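Local coordinates for putative Zn-dependent Alcohol Dehydrogenase (Rhodobacter sphaeroides, PDB 3IV6), which binds S-adenosylmethionine in a Rossmann-like fold and, despite its name, is probably a methyltransferase rather than an alcohol dehydrogenase, at residues W14-N19 against L204-R209; I38-I43 against E61-R66; L150-I155 against E214-D219; G235-E240 against Y254-R259. All blocks are in the same frame, centred on the assembly; numbering follows the deposited sequence.

The four contacts sample different levels of one chain. Interaction 1 is buried and essentially apolar, two tryptophans joining helix 201-210 to the bound S-adenosylmethionine. Interaction 2, also buried, adds a charged tip to its apolar packing: an arginine of segment 61-66 grips backbone carbonyls of the turn following helix 33-39. Interactions 3 and 4 are only partly buried. Interaction 3 ties the end of strand 143-149 to the region after strand 213-215, with a water and an arginine beside a tyrosine; interaction 4 is the hairpin at the sheet edge, rich in backbone bonds and partly exposed polar side chains. Interactions 3 and 4 meet where D219 OD1 approaches Y254 OH, a probable hydrogen bond.

Interaction 1 of 4, residues W14-N19 against L204-R209; sequences WELIGN and LLEWYR. With SAM (S-adenosylmethionine), chain E.
W207 turns the edge of its indole toward one face of W14, and the planes stand at 88°, which identifies a T-shaped pair. The centroid of the W14 six-membered ring lies 4.8 Å from that of the W207 five-membered ring. NE1 of W207 is over the W14 face but displaced toward its rim, while W14 CH2 and W207 CZ2 approach to 3.6 Å. The opposite W14 face packs on the ribose of S-adenosylmethionine, whose C3' comes within 3.6 Å of W14 CE3, making this indole a flat wall with ligand on one side and helix 201-210 on the other.

A CH-pi contact packs against the second indole. I17 CG1 sits 3.7 Å from the centroid of the W207 five-membered ring, 21° off its normal and therefore above the face. W207 reaches this place because its CG is anti to the backbone N (chi1 -171°), swinging the ring off the helix toward residues 14-17.

The remaining contact is aliphatic: L16 CD1 lies 3.5 Å from E206 CB, crossing that side chain at roughly a right angle. The carboxylate of E206 leads away and forms salt bridges with R209 and R210.

Together these contacts form one side of the S-adenosylmethionine pocket, an aromatic wall beside the ribose, consistent with a Rossmann-like S-adenosylmethionine-dependent methyltransferase.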
# COMPACT_ATOMS: atom_id res chain seq x y z
N TRP A 14 6.23 -6.66 -8.37
CA TRP A 14 5.91 -5.40 -9.03
C TRP A 14 6.81 -5.07 -10.25
O TRP A 14 6.49 -4.20 -11.06
CB TRP A 14 5.80 -4.27 -8.01
CG TRP A 14 4.78 -4.58 -6.95
CD1 TRP A 14 4.97 -5.31 -5.82
CD2 TRP A 14 3.40 -4.17 -6.93
NE1 TRP A 14 3.81 -5.38 -5.08
CE2 TRP A 14 2.83 -4.68 -5.74
CE3 TRP A 14 2.60 -3.39 -7.78
CZ2 TRP A 14 1.49 -4.46 -5.39
CZ3 TRP A 14 1.27 -3.18 -7.43
CH2 TRP A 14 0.73 -3.71 -6.24
N GLU A 15 7.91 -5.81 -10.36
CA GLU A 15 8.70 -5.89 -11.59
C GLU A 15 7.85 -6.38 -12.75
O GLU A 15 8.09 -6.01 -13.90
CB GLU A 15 9.86 -6.85 -11.36
CG GLU A 15 10.72 -6.39 -10.22
CD GLU A 15 11.34 -5.05 -10.52
OE1 GLU A 15 11.09 -4.10 -9.74
OE2 GLU A 15 12.07 -4.96 -11.54
N LEU A 16 6.86 -7.20 -12.42
CA LEU A 16 5.90 -7.72 -13.37
C LEU A 16 4.92 -6.69 -13.91
O LEU A 16 4.44 -6.84 -15.04
CB LEU A 16 5.08 -8.79 -12.68
CG LEU A 16 5.21 -10.18 -13.27
CD1 LEU A 16 4.08 -10.98 -12.72
CD2 LEU A 16 5.14 -10.10 -14.78
N ILE A 17 4.60 -5.68 -13.11
CA ILE A 17 3.48 -4.80 -13.40
C ILE A 17 3.91 -3.47 -14.00
O ILE A 17 3.50 -3.11 -15.11
CB ILE A 17 2.60 -4.54 -12.16
CG1 ILE A 17 1.93 -5.84 -11.67
CG2 ILE A 17 1.56 -3.49 -12.44
CD1 ILE A 17 1.27 -6.65 -12.76
N GLY A 18 4.75 -2.73 -13.29
CA GLY A 18 5.15 -1.43 -13.78
C GLY A 18 3.96 -0.55 -14.12
O GLY A 18 2.86 -0.73 -13.61
N ASN A 19 4.18 0.40 -15.01
CA ASN A 19 3.13 1.31 -15.41
C ASN A 19 1.78 0.69 -15.79
O ASN A 19 0.79 1.39 -15.91
CB ASN A 19 3.64 2.28 -16.49
CG ASN A 19 4.06 1.59 -17.79
OD1 ASN A 19 3.72 0.43 -18.06
ND2 ASN A 19 4.80 2.33 -18.63
N LEU A 204 -1.80 -11.73 -13.99
CA LEU A 204 -2.41 -11.64 -12.67
C LEU A 204 -1.89 -12.74 -11.76
O LEU A 204 -1.30 -12.46 -10.69
CB LEU A 204 -3.94 -11.66 -12.77
CG LEU A 204 -4.45 -10.34 -13.35
CD1 LEU A 204 -5.97 -10.28 -13.47
CD2 LEU A 204 -3.91 -9.18 -12.49
N LEU A 205 -2.11 -13.98 -12.20
CA LEU A 205 -1.71 -15.18 -11.49
C LEU A 205 -0.33 -15.01 -10.96
O LEU A 205 -0.08 -15.26 -9.78
CB LEU A 205 -1.72 -16.37 -12.44
CG LEU A 205 -1.51 -17.75 -11.79
CD1 LEU A 205 -2.78 -18.12 -11.07
CD2 LEU A 205 -1.13 -18.82 -12.80
N GLU A 206 0.60 -14.58 -11.81
CA GLU A 206 1.98 -14.48 -11.37
C GLU A 206 2.18 -13.39 -10.31
O GLU A 206 2.82 -13.61 -9.28
CB GLU A 206 2.93 -14.29 -12.56
CG GLU A 206 4.43 -14.45 -12.21
CD GLU A 206 4.77 -15.82 -11.58
OE1 GLU A 206 4.00 -16.80 -11.79
OE2 GLU A 206 5.80 -15.89 -10.87
N TRP A 207 1.59 -12.22 -10.57
CA TRP A 207 1.53 -11.14 -9.60
C TRP A 207 1.00 -11.60 -8.24
O TRP A 207 1.57 -11.29 -7.19
CB TRP A 207 0.57 -10.14 -10.17
CG TRP A 207 0.48 -8.85 -9.48
CD1 TRP A 207 1.51 -8.10 -9.00
CD2 TRP A 207 -0.71 -8.12 -9.23
NE1 TRP A 207 1.02 -6.95 -8.44
CE2 TRP A 207 -0.34 -6.94 -8.58
CE3 TRP A 207 -2.06 -8.36 -9.49
CZ2 TRP A 207 -1.27 -5.99 -8.19
CZ3 TRP A 207 -2.99 -7.41 -9.10
CH2 TRP A 207 -2.59 -6.24 -8.45
N TYR A 208 -0.09 -12.34 -8.26
CA TYR A 208 -0.64 -12.87 -7.01
C TYR A 208 0.33 -13.83 -6.32
O TYR A 208 0.52 -13.73 -5.12
CB TYR A 208 -2.02 -13.51 -7.25
CG TYR A 208 -3.14 -12.54 -6.99
CD1 TYR A 208 -3.53 -12.24 -5.68
CD2 TYR A 208 -3.76 -11.85 -8.03
CE1 TYR A 208 -4.53 -11.33 -5.42
CE2 TYR A 208 -4.77 -10.91 -7.77
CZ TYR A 208 -5.15 -10.66 -6.46
OH TYR A 208 -6.14 -9.74 -6.17
N ARG A 209 0.92 -14.74 -7.09
CA ARG A 209 1.81 -15.75 -6.53
C ARG A 209 3.06 -15.11 -5.93
O ARG A 209 3.58 -15.57 -4.91
CB ARG A 209 2.21 -16.77 -7.60
CG ARG A 209 1.14 -17.81 -7.88
CD ARG A 209 1.40 -18.53 -9.20
NE ARG A 209 2.83 -18.71 -9.45
CZ ARG A 209 3.50 -19.82 -9.15
NH1 ARG A 209 2.87 -20.85 -8.60
NH2 ARG A 209 4.79 -19.91 -9.41
N SAM E . -1.03 0.45 -5.90
CA SAM E . -2.28 0.87 -5.29
C SAM E . -2.51 2.36 -5.48
O SAM E . -1.71 3.10 -6.06
OXT SAM E . -3.55 2.79 -5.04
CB SAM E . -2.35 0.45 -3.83
CG SAM E . -1.27 -0.54 -3.36
SD SAM E . 0.36 0.16 -2.94
CE SAM E . 0.21 1.91 -3.41
C5' SAM E . 1.48 -0.63 -4.16
C4' SAM E . 2.77 0.08 -4.52
O4' SAM E . 3.61 0.16 -3.38
C3' SAM E . 3.58 -0.66 -5.57
O3' SAM E . 4.19 0.33 -6.38
C2' SAM E . 4.68 -1.35 -4.79
O2' SAM E . 5.89 -1.41 -5.52
C1' SAM E . 4.86 -0.46 -3.57
N9 SAM E . 5.21 -1.24 -2.38
C8 SAM E . 4.58 -2.38 -1.94
N7 SAM E . 5.20 -2.82 -0.82
C5 SAM E . 6.23 -1.98 -0.51
C6 SAM E . 7.17 -1.96 0.54
N6 SAM E . 7.21 -2.90 1.49
N1 SAM E . 8.11 -0.96 0.55
C2 SAM E . 8.10 -0.00 -0.46
N3 SAM E . 7.18 0.00 -1.47
C4 SAM E . 6.25 -0.98 -1.50

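Interaction 2 of 4, residues I38-I43 against E61-R66; sequences IFLENI and EKALER
R66 reaches from the C-terminal part of segment 61-66 to the turn L40-I43, and its side chain can be followed atom by atom. CB leaves the backbone toward the turn, and CG is anti to the R66 backbone N (chi1 174°). Bends at chi2 and chi3 then fold the chain against the I43 carbonyl: CG is 3.5 Å from I43 O, and CD comes to 3.4 Å of that same oxygen. NE and CZ stay farther off, and the guanidinium ends with NH1 between two carbonyl oxygens. NH1 donates to L40 O at 2.9 Å and to I43 O at 3.0 Å. Both oxygens lie near the guanidinium plane, at its edge, as expected for N-H donation; the bond to I43 is the straighter, at 153° against 134°.

The approach to L40 O is from above its carbonyl plane. The same oxygen accepts I43 N, which closes the type II turn, and the two donors come from opposite faces of the plane.

Beside this polar tip, L40 packs on the helix. Its CD1 lies 3.7 Å from K62 CB, crossing that side chain at about a right angle, and its CD2 is 4.3 Å from A63 CB.

The chemistry is thus a cation shared between two neutral carbonyls, with no carboxylate across the contact. The R66 side chain ties its segment to backbone carbonyls of the turn, while leucine and alanine carbons close the side facing the central sheet, where L40 touches L115 and A63 touches V70.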
# COMPACT_ATOMS: atom_id res chain seq x y z
N ILE A 38 -8.65 14.65 -1.21
CA ILE A 38 -8.76 14.41 0.22
C ILE A 38 -7.42 14.06 0.87
O ILE A 38 -7.15 14.43 2.01
CB ILE A 38 -9.78 13.31 0.48
CG1 ILE A 38 -11.18 13.80 0.11
CG2 ILE A 38 -9.72 12.81 1.93
CD1 ILE A 38 -12.18 12.68 -0.12
N PHE A 39 -6.59 13.32 0.14
CA PHE A 39 -5.25 12.91 0.56
C PHE A 39 -4.37 14.15 0.77
O PHE A 39 -3.36 14.10 1.47
CB PHE A 39 -4.60 11.99 -0.51
CG PHE A 39 -4.67 10.52 -0.18
CD1 PHE A 39 -5.53 9.68 -0.86
CD2 PHE A 39 -3.89 9.98 0.84
CE1 PHE A 39 -5.61 8.34 -0.54
CE2 PHE A 39 -3.95 8.64 1.17
CZ PHE A 39 -4.82 7.81 0.48
N LEU A 40 -4.79 15.25 0.18
CA LEU A 40 -3.92 16.40 0.03
C LEU A 40 -4.43 17.63 0.74
O LEU A 40 -3.82 18.68 0.65
CB LEU A 40 -3.73 16.71 -1.47
CG LEU A 40 -2.87 15.75 -2.29
CD1 LEU A 40 -2.84 16.20 -3.74
CD2 LEU A 40 -1.50 15.71 -1.71
N GLU A 41 -5.54 17.52 1.43
CA GLU A 41 -6.12 18.67 2.09
C GLU A 41 -5.22 19.29 3.13
O GLU A 41 -4.63 18.58 3.92
CB GLU A 41 -7.43 18.30 2.75
CG GLU A 41 -8.50 17.87 1.80
CD GLU A 41 -9.74 17.43 2.53
OE1 GLU A 41 -9.73 17.41 3.78
OE2 GLU A 41 -10.72 17.10 1.84
N ASN A 42 -5.14 20.61 3.14
CA ASN A 42 -4.35 21.32 4.13
C ASN A 42 -2.88 21.14 3.89
O ASN A 42 -2.08 21.55 4.72
CB ASN A 42 -4.66 20.85 5.55
CG ASN A 42 -6.09 21.09 5.94
OD1 ASN A 42 -6.84 21.74 5.21
ND2 ASN A 42 -6.48 20.57 7.10
N ILE A 43 -2.54 20.48 2.78
CA ILE A 43 -1.16 20.45 2.31
C ILE A 43 -0.93 21.60 1.33
O ILE A 43 -1.70 21.79 0.37
CB ILE A 43 -0.78 19.14 1.66
CG1 ILE A 43 -1.00 17.99 2.63
CG2 ILE A 43 0.67 19.20 1.17
CD1 ILE A 43 -0.70 16.65 2.02
N GLU A 61 1.15 13.29 -8.89
CA GLU A 61 1.15 14.40 -9.84
C GLU A 61 0.33 15.61 -9.33
O GLU A 61 0.70 16.75 -9.60
CB GLU A 61 0.65 13.90 -11.19
CG GLU A 61 0.75 14.87 -12.35
CD GLU A 61 0.44 14.16 -13.68
OE1 GLU A 61 0.43 12.90 -13.71
OE2 GLU A 61 0.22 14.87 -14.69
N LYS A 62 -0.76 15.36 -8.60
CA LYS A 62 -1.50 16.43 -7.95
C LYS A 62 -0.70 17.06 -6.80
O LYS A 62 -0.78 18.27 -6.56
CB LYS A 62 -2.87 15.96 -7.44
CG LYS A 62 -3.88 15.70 -8.54
CD LYS A 62 -3.94 16.80 -9.59
CE LYS A 62 -5.17 16.62 -10.49
NZ LYS A 62 -5.68 17.85 -11.15
N ALA A 63 0.08 16.24 -6.10
CA ALA A 63 0.98 16.72 -5.07
C ALA A 63 1.97 17.70 -5.62
O ALA A 63 2.21 18.73 -5.00
CB ALA A 63 1.74 15.59 -4.49
N LEU A 64 2.59 17.37 -6.75
CA LEU A 64 3.55 18.29 -7.36
C LEU A 64 2.84 19.55 -7.86
O LEU A 64 3.34 20.66 -7.69
CB LEU A 64 4.34 17.64 -8.49
CG LEU A 64 5.16 16.39 -8.16
CD1 LEU A 64 5.40 15.51 -9.41
CD2 LEU A 64 6.50 16.70 -7.43
N GLU A 65 1.66 19.39 -8.45
CA GLU A 65 0.95 20.55 -8.99
C GLU A 65 0.53 21.54 -7.86
O GLU A 65 0.52 22.73 -8.05
CB GLU A 65 -0.23 20.04 -9.82
CG GLU A 65 -1.04 21.10 -10.58
CD GLU A 65 -2.34 20.51 -11.19
OE1 GLU A 65 -3.24 21.30 -11.61
OE2 GLU A 65 -2.47 19.26 -11.24
N ARG A 66 0.21 21.01 -6.69
CA ARG A 66 -0.11 21.74 -5.48
C ARG A 66 1.06 22.59 -4.94
O ARG A 66 0.85 23.53 -4.17
CB ARG A 66 -0.56 20.74 -4.42
CG ARG A 66 -0.81 21.30 -3.01
CD ARG A 66 -1.95 22.29 -2.96
NE ARG A 66 -3.16 21.72 -3.52
CZ ARG A 66 -3.92 20.88 -2.85
NH1 ARG A 66 -3.59 20.55 -1.61
NH2 ARG A 66 -5.00 20.36 -3.39

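Interaction 3 of 4, residues L150-I155 against E214-D219; sequences LGFYDI and ETRFDD
Y153 CD2 lies over the R216 guanidinium, 3.2 Å above its plane and over its centre, and 3.3 Å from R216 CZ. The tyrosine ring is inclined, its plane 40° from the guanidinium, so the two groups are not a parallel stack. R216 places CG anti to the carbonyl carbon (chi1 -67°), which sets that atom 3.9 Å from F152 CD1, obliquely to the ring; a bend at chi2 and an extended run beyond then carry the guanidinium to Y153. At the tip, NH1 makes a salt bridge to E214 OE1, on the anti side but well out of the carboxylate plane, and NE makes another to D156. The phenol oxygen of Y153 bonds to R122, which also pairs with E214. A leucine in place of R216 would probably leave D156 without the arginine's charge and E214 with one cation fewer, and strip Y153 CD2 of the flat group beneath it.

The backbones are joined more simply. G151 N donates to F217 O at 2.8 Å, nearly straight (169°), and a water bridges G151 O to F217 N, 2.9 Å from each. L150 CD2 tucks against D218 C at 3.7 Å.

The touching chains run roughly antiparallel. Residues 150-153 lead from strand 143-149 of the main sheet into helix 154-164, whereas residues 216-218 connect strand 213-215 of the small antiparallel sheet to helix 219-226. L150 packs on V222 of that helix and M252 of strand 251-258, while F152 and R216 touch F180 of strand 179-181, so the contact bridges the two sheets.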
# COMPACT_ATOMS: atom_id res chain seq x y z
N LEU A 150 -11.08 -2.30 3.51
CA LEU A 150 -11.54 -3.08 4.64
C LEU A 150 -12.45 -4.23 4.25
O LEU A 150 -13.24 -4.13 3.31
CB LEU A 150 -12.22 -2.21 5.69
CG LEU A 150 -11.50 -0.97 6.22
CD1 LEU A 150 -12.48 -0.09 6.97
CD2 LEU A 150 -10.31 -1.31 7.13
N GLY A 151 -12.29 -5.33 4.98
CA GLY A 151 -13.02 -6.57 4.74
C GLY A 151 -12.39 -7.31 3.60
O GLY A 151 -11.26 -7.05 3.25
N PHE A 152 -13.14 -8.21 2.98
CA PHE A 152 -12.58 -9.06 1.90
C PHE A 152 -12.63 -8.40 0.55
O PHE A 152 -13.53 -7.60 0.26
CB PHE A 152 -13.30 -10.42 1.82
CG PHE A 152 -13.08 -11.30 3.02
CD1 PHE A 152 -11.80 -11.77 3.34
CD2 PHE A 152 -14.14 -11.66 3.84
CE1 PHE A 152 -11.60 -12.56 4.46
CE2 PHE A 152 -13.93 -12.44 4.95
CZ PHE A 152 -12.67 -12.89 5.26
N TYR A 153 -11.65 -8.76 -0.27
CA TYR A 153 -11.68 -8.45 -1.70
C TYR A 153 -12.65 -9.40 -2.45
O TYR A 153 -13.00 -10.47 -1.96
CB TYR A 153 -10.27 -8.60 -2.26
CG TYR A 153 -9.33 -7.45 -1.93
CD1 TYR A 153 -9.05 -6.48 -2.88
CD2 TYR A 153 -8.73 -7.35 -0.68
CE1 TYR A 153 -8.20 -5.45 -2.60
CE2 TYR A 153 -7.88 -6.30 -0.39
CZ TYR A 153 -7.63 -5.36 -1.36
OH TYR A 153 -6.78 -4.30 -1.12
N ASP A 154 -13.11 -9.01 -3.63
CA ASP A 154 -13.99 -9.89 -4.39
C ASP A 154 -13.30 -11.23 -4.60
O ASP A 154 -13.89 -12.29 -4.38
CB ASP A 154 -14.36 -9.27 -5.74
CG ASP A 154 -15.29 -8.05 -5.60
OD1 ASP A 154 -15.37 -7.28 -6.58
OD2 ASP A 154 -15.94 -7.86 -4.52
N ILE A 155 -12.04 -11.19 -4.99
CA ILE A 155 -11.27 -12.41 -5.13
C ILE A 155 -11.23 -13.24 -3.85
O ILE A 155 -11.00 -14.45 -3.89
CB ILE A 155 -9.83 -12.17 -5.58
CG1 ILE A 155 -9.15 -13.54 -5.77
CG2 ILE A 155 -9.08 -11.38 -4.54
CD1 ILE A 155 -7.77 -13.52 -6.40
N GLU A 214 -0.91 -11.96 2.44
CA GLU A 214 -1.58 -10.66 2.68
C GLU A 214 -2.67 -10.78 3.76
O GLU A 214 -3.46 -11.71 3.76
CB GLU A 214 -2.14 -10.05 1.39
CG GLU A 214 -1.07 -9.37 0.52
CD GLU A 214 -1.62 -8.79 -0.77
OE1 GLU A 214 -2.84 -8.95 -0.98
OE2 GLU A 214 -0.86 -8.18 -1.58
N THR A 215 -2.69 -9.84 4.69
CA THR A 215 -3.68 -9.86 5.75
C THR A 215 -4.90 -8.98 5.42
O THR A 215 -4.74 -7.92 4.82
CB THR A 215 -3.03 -9.38 7.03
OG1 THR A 215 -1.94 -10.26 7.35
CG2 THR A 215 -4.04 -9.29 8.19
N ARG A 216 -6.11 -9.41 5.77
CA ARG A 216 -7.28 -8.56 5.53
C ARG A 216 -7.61 -7.85 6.82
O ARG A 216 -7.45 -8.41 7.91
CB ARG A 216 -8.50 -9.32 5.01
CG ARG A 216 -8.39 -9.94 3.59
CD ARG A 216 -7.35 -9.29 2.71
NE ARG A 216 -7.39 -9.82 1.34
CZ ARG A 216 -6.50 -9.52 0.39
NH1 ARG A 216 -5.49 -8.69 0.64
NH2 ARG A 216 -6.62 -10.03 -0.82
N PHE A 217 -8.04 -6.60 6.70
CA PHE A 217 -8.29 -5.79 7.89
C PHE A 217 -9.72 -5.33 7.92
O PHE A 217 -10.31 -5.03 6.88
CB PHE A 217 -7.37 -4.56 7.96
CG PHE A 217 -5.90 -4.89 7.97
CD1 PHE A 217 -5.21 -5.01 9.17
CD2 PHE A 217 -5.19 -5.03 6.78
CE1 PHE A 217 -3.81 -5.30 9.19
CE2 PHE A 217 -3.83 -5.31 6.78
CZ PHE A 217 -3.13 -5.46 7.99
N ASP A 218 -10.27 -5.29 9.13
CA ASP A 218 -11.50 -4.58 9.46
C ASP A 218 -11.03 -3.32 10.16
O ASP A 218 -9.87 -3.22 10.53
CB ASP A 218 -12.36 -5.37 10.45
CG ASP A 218 -13.07 -6.57 9.83
OD1 ASP A 218 -13.29 -6.60 8.59
OD2 ASP A 218 -13.42 -7.49 10.61
N ASP A 219 -11.95 -2.38 10.34
CA ASP A 219 -11.65 -1.18 11.08
C ASP A 219 -11.02 -1.49 12.43
O ASP A 219 -10.03 -0.89 12.80
CB ASP A 219 -12.91 -0.34 11.25
CG ASP A 219 -12.66 0.95 12.03
OD1 ASP A 219 -11.83 1.80 11.59
OD2 ASP A 219 -13.31 1.10 13.10
O HOH W 1 -8.67 -6.01 3.91

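Interaction 4 of 4, residues G235-E240 against Y254-R259; sequences GYVTLE and YQFSRR
T238 N donates to S257 O at 2.7 Å, almost along the C=O axis, and S257 N returns a longer bond to T238 O at 3.2 Å. This marks T238 and S257 as an antiparallel hydrogen-bonded pair; L239 and F256 form the neighbouring non-hydrogen-bonded one. The strand axes approach to 4.5 Å at 152°, as in a twisted hairpin.

Polar side chains gather at E240. Q255 NE2 gives OE1 a nearly straight bond of 2.9 Å, in the amide plane, although amide and carboxylate planes are 85° apart. OE2 faces R259 NH1 at 3.1 Å, a salt bridge with a weak hydrogen bond, while R259 NE donates to S141 O; the OE2 spacing to S257 OG is too short to trust. A valine at Q255 would probably leave E240 OE1 without its amide donor and the carboxylate freer to turn. L239 CD1 lies 4.0 Å from Y254 CB, near the ring plane, and V237 CG1 meets F256 CD1.

A water links G235 O to R258 NE. The chemistry divides: backbone bonds set the strand pairing, one carboxylate gathers an amide and a cation, and aliphatic carbons pack beside aromatic residues that also reach helix 219-226.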
# COMPACT_ATOMS: atom_id res chain seq x y z
N GLY A 235 7.34 5.93 21.20
CA GLY A 235 6.49 7.07 21.46
C GLY A 235 5.07 6.68 21.14
O GLY A 235 4.84 5.78 20.35
N TYR A 236 4.10 7.35 21.75
CA TYR A 236 2.73 6.89 21.57
C TYR A 236 2.02 7.58 20.42
O TYR A 236 2.13 8.80 20.21
CB TYR A 236 1.96 7.01 22.87
CG TYR A 236 2.34 5.96 23.90
CD1 TYR A 236 2.05 4.62 23.69
CD2 TYR A 236 2.99 6.31 25.09
CE1 TYR A 236 2.39 3.64 24.62
CE2 TYR A 236 3.33 5.35 26.02
CZ TYR A 236 3.03 4.01 25.79
OH TYR A 236 3.37 3.02 26.71
N VAL A 237 1.27 6.76 19.68
CA VAL A 237 0.59 7.14 18.45
C VAL A 237 -0.82 7.64 18.68
O VAL A 237 -1.51 7.18 19.58
CB VAL A 237 0.54 5.91 17.54
CG1 VAL A 237 -0.46 6.07 16.41
CG2 VAL A 237 1.94 5.56 17.04
N THR A 238 -1.27 8.56 17.84
CA THR A 238 -2.55 9.22 18.05
C THR A 238 -3.37 9.13 16.77
O THR A 238 -2.96 9.62 15.74
CB THR A 238 -2.33 10.70 18.36
OG1 THR A 238 -1.53 10.83 19.55
CG2 THR A 238 -3.65 11.46 18.49
N LEU A 239 -4.54 8.53 16.82
CA LEU A 239 -5.36 8.55 15.62
C LEU A 239 -6.23 9.83 15.58
O LEU A 239 -7.23 9.95 16.29
CB LEU A 239 -6.19 7.28 15.49
CG LEU A 239 -7.11 7.26 14.27
CD1 LEU A 239 -6.37 7.37 12.94
CD2 LEU A 239 -8.05 6.06 14.28
N GLU A 240 -5.81 10.78 14.74
CA GLU A 240 -6.47 12.06 14.62
C GLU A 240 -7.79 11.98 13.90
O GLU A 240 -8.74 12.68 14.23
CB GLU A 240 -5.57 13.03 13.88
CG GLU A 240 -4.26 13.26 14.64
CD GLU A 240 -3.22 14.01 13.88
OE1 GLU A 240 -3.53 14.70 12.90
OE2 GLU A 240 -2.06 13.91 14.26
N TYR A 254 -6.89 6.95 7.19
CA TYR A 254 -6.53 7.14 8.59
C TYR A 254 -5.41 8.11 8.68
O TYR A 254 -4.38 7.91 8.03
CB TYR A 254 -5.99 5.84 9.23
CG TYR A 254 -7.00 4.76 9.26
CD1 TYR A 254 -7.70 4.47 10.42
CD2 TYR A 254 -7.27 4.03 8.11
CE1 TYR A 254 -8.65 3.47 10.46
CE2 TYR A 254 -8.24 3.00 8.12
CZ TYR A 254 -8.93 2.73 9.31
OH TYR A 254 -9.89 1.75 9.37
N GLN A 255 -5.61 9.14 9.50
CA GLN A 255 -4.62 10.19 9.72
C GLN A 255 -4.12 10.04 11.14
O GLN A 255 -4.90 10.05 12.10
CB GLN A 255 -5.24 11.57 9.47
CG GLN A 255 -4.38 12.74 9.93
CD GLN A 255 -4.95 14.07 9.49
OE1 GLN A 255 -5.40 14.21 8.35
NE2 GLN A 255 -4.95 15.06 10.38
N PHE A 256 -2.82 9.87 11.28
CA PHE A 256 -2.22 9.62 12.59
C PHE A 256 -0.82 10.20 12.73
O PHE A 256 -0.16 10.59 11.76
CB PHE A 256 -2.24 8.12 12.95
CG PHE A 256 -1.47 7.21 11.98
CD1 PHE A 256 -0.17 6.77 12.29
CD2 PHE A 256 -2.03 6.76 10.78
CE1 PHE A 256 0.55 5.90 11.43
CE2 PHE A 256 -1.30 5.90 9.93
CZ PHE A 256 -0.02 5.48 10.26
N SER A 257 -0.34 10.24 13.96
CA SER A 257 0.92 10.89 14.24
C SER A 257 1.38 10.43 15.61
O SER A 257 0.61 9.76 16.30
CB SER A 257 0.69 12.39 14.28
OG SER A 257 -0.29 12.63 15.24
N ARG A 258 2.63 10.74 15.97
CA ARG A 258 3.06 10.55 17.33
C ARG A 258 3.86 11.77 17.71
O ARG A 258 4.82 12.11 17.02
CB ARG A 258 3.87 9.25 17.53
CG ARG A 258 5.17 9.21 16.80
CD ARG A 258 6.24 8.59 17.65
NE ARG A 258 6.88 7.44 17.00
CZ ARG A 258 7.83 7.51 16.07
NH1 ARG A 258 8.34 6.38 15.57
NH2 ARG A 258 8.27 8.69 15.62
N ARG A 259 3.47 12.45 18.78
CA ARG A 259 4.23 13.62 19.22
C ARG A 259 4.36 13.61 20.73
O ARG A 259 3.64 12.87 21.40
CB ARG A 259 3.54 14.92 18.74
CG ARG A 259 3.12 14.94 17.26
CD ARG A 259 2.40 16.25 16.88
NE ARG A 259 2.18 16.38 15.44
CZ ARG A 259 1.00 16.23 14.82
NH1 ARG A 259 -0.08 15.95 15.52
NH2 ARG A 259 0.91 16.36 13.50
O HOH W 2 6.29 4.74 18.27